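Local coordinates for Ral guanine nucleotide dissociation stimulator-like 2 (Mus musculus, PDB 4JGW), which probably acts as a guanine nucleotide exchange factor for small G-proteins and is a putative effector of Ras and/or Rap, at residues L56-L64 against L92-L100. Sequence-based numbering, arbitrary orientation.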
loop_
_atom_site.group_PDB
_atom_site.type_symbol
_atom_site.label_atom_id
_atom_site.label_comp_id
_atom_site.label_asym_id
_atom_site.label_seq_id
_atom_site.Cartn_x
_atom_site.Cartn_y
_atom_site.Cartn_z
ATOM N N LEU A 56 6.394 -18.406 16.976
ATOM C CA LEU A 56 5.058 -18.239 16.415
ATOM C C LEU A 56 3.976 -18.586 17.442
ATOM O O LEU A 56 2.924 -17.940 17.493
ATOM C CB LEU A 56 4.913 -19.088 15.149
ATOM C CG LEU A 56 3.833 -18.731 14.122
ATOM C CD1 LEU A 56 3.867 -17.257 13.723
ATOM C CD2 LEU A 56 3.978 -19.620 12.894
ATOM N N GLU A 57 4.256 -19.595 18.265
ATOM C CA GLU A 57 3.365 -20.008 19.347
ATOM C C GLU A 57 3.283 -18.941 20.445
ATOM O O GLU A 57 2.213 -18.707 21.016
ATOM C CB GLU A 57 3.829 -21.344 19.944
ATOM C CG GLU A 57 3.607 -22.574 19.050
ATOM C CD GLU A 57 4.601 -22.690 17.893
ATOM O OE1 GLU A 57 5.637 -21.986 17.895
ATOM O OE2 GLU A 57 4.343 -23.500 16.975
ATOM N N ALA A 58 4.415 -18.301 20.731
ATOM C CA ALA A 58 4.486 -17.249 21.746
ATOM C C ALA A 58 3.798 -15.967 21.285
ATOM O O ALA A 58 3.228 -15.234 22.098
ATOM C CB ALA A 58 5.931 -16.971 22.126
ATOM N N LEU A 59 3.857 -15.701 19.981
ATOM C CA LEU A 59 3.156 -14.564 19.389
ATOM C C LEU A 59 1.649 -14.694 19.597
ATOM O O LEU A 59 0.976 -13.712 19.910
ATOM C CB LEU A 59 3.477 -14.425 17.894
ATOM C CG LEU A 59 4.920 -14.183 17.430
ATOM C CD1 LEU A 59 4.957 -13.895 15.935
ATOM C CD2 LEU A 59 5.605 -13.062 18.195
ATOM N N VAL A 60 1.140 -15.915 19.437
ATOM C CA VAL A 60 -0.284 -16.207 19.595
ATOM C C VAL A 60 -0.734 -16.112 21.059
ATOM O O VAL A 60 -1.846 -15.656 21.337
ATOM C CB VAL A 60 -0.657 -17.581 18.972
ATOM C CG1 VAL A 60 -2.092 -17.986 19.317
ATOM C CG2 VAL A 60 -0.470 -17.540 17.457
ATOM N N ARG A 61 0.131 -16.535 21.985
ATOM C CA ARG A 61 -0.135 -16.393 23.422
ATOM C C ARG A 61 -0.285 -14.922 23.800
ATOM O O ARG A 61 -1.215 -14.549 24.516
ATOM C CB ARG A 61 0.967 -17.045 24.270
ATOM C CG ARG A 61 0.920 -18.567 24.319
ATOM C CD ARG A 61 1.781 -19.132 25.454
ATOM N NE ARG A 61 3.216 -18.965 25.217
ATOM C CZ ARG A 61 3.986 -19.829 24.556
ATOM N NH1 ARG A 61 3.473 -20.943 24.047
ATOM N NH2 ARG A 61 5.278 -19.578 24.398
ATOM N N HIS A 62 0.634 -14.098 23.300
ATOM C CA HIS A 62 0.602 -12.650 23.495
ATOM C C HIS A 62 -0.607 -12.027 22.782
ATOM O O HIS A 62 -1.229 -11.100 23.303
ATOM C CB HIS A 62 1.918 -12.037 23.000
ATOM C CG HIS A 62 2.084 -10.582 23.323
ATOM N ND1 HIS A 62 2.069 -10.093 24.611
ATOM C CD2 HIS A 62 2.304 -9.515 22.519
ATOM C CE1 HIS A 62 2.255 -8.786 24.587
ATOM N NE2 HIS A 62 2.403 -8.409 23.329
ATOM N N LEU A 63 -0.944 -12.564 21.609
ATOM C CA LEU A 63 -2.108 -12.118 20.830
ATOM C C LEU A 63 -3.406 -12.245 21.628
ATOM O O LEU A 63 -4.246 -11.342 21.613
ATOM C CB LEU A 63 -2.233 -12.943 19.544
ATOM C CG LEU A 63 -2.669 -12.350 18.195
ATOM C CD1 LEU A 63 -3.396 -13.421 17.375
ATOM C CD2 LEU A 63 -3.526 -11.096 18.305
ATOM N N LEU A 64 -3.557 -13.368 22.327
ATOM C CA LEU A 64 -4.806 -13.698 23.009
ATOM C C LEU A 64 -4.809 -13.321 24.494
ATOM O O LEU A 64 -5.732 -13.675 25.232
ATOM C CB LEU A 64 -5.155 -15.182 22.808
ATOM C CG LEU A 64 -5.279 -15.711 21.371
ATOM C CD1 LEU A 64 -5.778 -17.143 21.376
ATOM C CD2 LEU A 64 -6.189 -14.843 20.506
ATOM N N LEU A 92 -1.898 -19.384 11.172
ATOM C CA LEU A 92 -2.173 -18.496 12.304
ATOM C C LEU A 92 -3.526 -18.799 12.948
ATOM O O LEU A 92 -3.638 -18.839 14.176
ATOM C CB LEU A 92 -2.098 -17.024 11.870
ATOM C CG LEU A 92 -2.236 -15.930 12.936
ATOM C CD1 LEU A 92 -1.142 -16.033 13.992
ATOM C CD2 LEU A 92 -2.224 -14.553 12.290
ATOM N N PHE A 93 -4.540 -19.006 12.108
ATOM C CA PHE A 93 -5.879 -19.397 12.547
ATOM C C PHE A 93 -5.818 -20.707 13.337
ATOM O O PHE A 93 -6.469 -20.843 14.375
ATOM C CB PHE A 93 -6.796 -19.565 11.331
ATOM C CG PHE A 93 -8.267 -19.392 11.622
ATOM C CD1 PHE A 93 -9.162 -19.198 10.575
ATOM C CD2 PHE A 93 -8.762 -19.418 12.924
ATOM C CE1 PHE A 93 -10.526 -19.044 10.816
ATOM C CE2 PHE A 93 -10.122 -19.260 13.175
ATOM C CZ PHE A 93 -11.005 -19.071 12.119
ATOM N N GLY A 94 -5.036 -21.661 12.834
ATOM C CA GLY A 94 -4.848 -22.956 13.489
ATOM C C GLY A 94 -4.222 -22.849 14.869
ATOM O O GLY A 94 -4.651 -23.528 15.802
ATOM N N LEU A 95 -3.215 -21.988 14.997
ATOM C CA LEU A 95 -2.533 -21.765 16.275
ATOM C C LEU A 95 -3.409 -21.032 17.291
ATOM O O LEU A 95 -3.244 -21.209 18.499
ATOM C CB LEU A 95 -1.216 -21.015 16.067
ATOM C CG LEU A 95 -0.123 -21.775 15.310
ATOM C CD1 LEU A 95 0.917 -20.810 14.796
ATOM C CD2 LEU A 95 0.516 -22.861 16.166
ATOM N N VAL A 96 -4.330 -20.210 16.794
ATOM C CA VAL A 96 -5.342 -19.577 17.639
ATOM C C VAL A 96 -6.295 -20.648 18.170
ATOM O O VAL A 96 -6.592 -20.687 19.367
ATOM C CB VAL A 96 -6.116 -18.460 16.885
ATOM C CG1 VAL A 96 -7.348 -18.013 17.671
ATOM C CG2 VAL A 96 -5.204 -17.269 16.614
ATOM N N ALA A 97 -6.753 -21.521 17.271
ATOM C CA ALA A 97 -7.598 -22.660 17.637
ATOM C C ALA A 97 -6.865 -23.639 18.555
ATOM O O ALA A 97 -7.477 -24.230 19.440
ATOM C CB ALA A 97 -8.105 -23.370 16.392
ATOM N N ASP A 98 -5.558 -23.797 18.340
ATOM C CA ASP A 98 -4.707 -24.595 19.225
ATOM C C ASP A 98 -4.712 -24.044 20.647
ATOM O O ASP A 98 -4.954 -24.782 21.604
ATOM C CB ASP A 98 -3.266 -24.638 18.704
ATOM C CG ASP A 98 -3.063 -25.668 17.607
ATOM O OD1 ASP A 98 -4.028 -26.379 17.254
ATOM O OD2 ASP A 98 -1.926 -25.763 17.097
ATOM N N ARG A 99 -4.447 -22.743 20.768
ATOM C CA ARG A 99 -4.362 -22.061 22.059
ATOM C C ARG A 99 -5.671 -22.139 22.846
ATOM O O ARG A 99 -5.656 -22.318 24.065
ATOM C CB ARG A 99 -3.908 -20.605 21.867
ATOM C CG ARG A 99 -3.842 -19.753 23.138
ATOM C CD ARG A 99 -2.809 -20.257 24.137
ATOM N NE ARG A 99 -2.858 -19.494 25.385
ATOM C CZ ARG A 99 -2.193 -19.808 26.495
ATOM N NH1 ARG A 99 -1.411 -20.881 26.538
ATOM N NH2 ARG A 99 -2.311 -19.039 27.569
ATOM N N LEU A 100 -6.794 -22.019 22.141
ATOM C CA LEU A 100 -8.113 -22.123 22.762
ATOM C C LEU A 100 -8.411 -23.544 23.244
ATOM O O LEU A 100 -9.020 -23.729 24.300
ATOM C CB LEU A 100 -9.209 -21.643 21.800
ATOM C CG LEU A 100 -9.276 -20.152 21.444
ATOM C CD1 LEU A 100 -10.226 -19.926 20.275
ATOM C CD2 LEU A 100 -9.684 -19.296 22.641
HETATM O O HOH W 1 -2.946 -16.422 25.777
#
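Val-60 pushes its isopropyl group into a hole on helix 92-100 formed by Leu-92, Leu-95, Val-96 and Arg-99, a knobs-into-holes contact between helices whose axes cross at -65° and come within 9.7 Å. Its CG2 reaches CB of Leu-95 and, at 3.8 Å, CD1 of Leu-92, whereas CG1 lies 3.5 Å from the backbone O of Leu-95. Toward the start of helix 56-63, Leu-56 meets Leu-95 nearly at a right angle, its CG 3.6 Å from CD1 of Leu-95; the other methyl of that leucine, CD2, faces the carboxylate of Glu-57.

Arg-99 can be followed outward from the helix. CB packs against CD1 of Leu-64 and CG1 of Val-60, and CG lies 3.7 Å from the same Leu-64 methyl. The bend at chi2 (64°) then carries the chain across the side chain of Arg-61, with CD and NE beside CG of Arg-61. At the tip, CZ and NH1 stay against CG and CD of Arg-61, with NH1 of Arg-99 3.8 Å from CD of Arg-61; both methylenes lie over one face of the Arg-99 guanidinium, CG off centre. The two guanidinium planes are 68° apart, so they do not stack. A water accepts a weak bond from NE of Arg-99 and donates to O of Arg-61 (2.8 Å), bridging the two helices.

Both helices belong to the N-terminal Ras-GEF (REM) region; within it, Leu-63 and Leu-92 also touch helix 108-128, and Asp-98 forms a salt bridge with Arg-143. No direct hydrogen bond joins the two segments: aliphatic packing dominates, with arginine methylenes extending it to the partly exposed edge. There NE of Arg-61 and NH1 of Arg-99 stay 5.2 Å apart, like charges probably eased by solvent and, for Arg-61, by a long, weak ion pair with Asp-22.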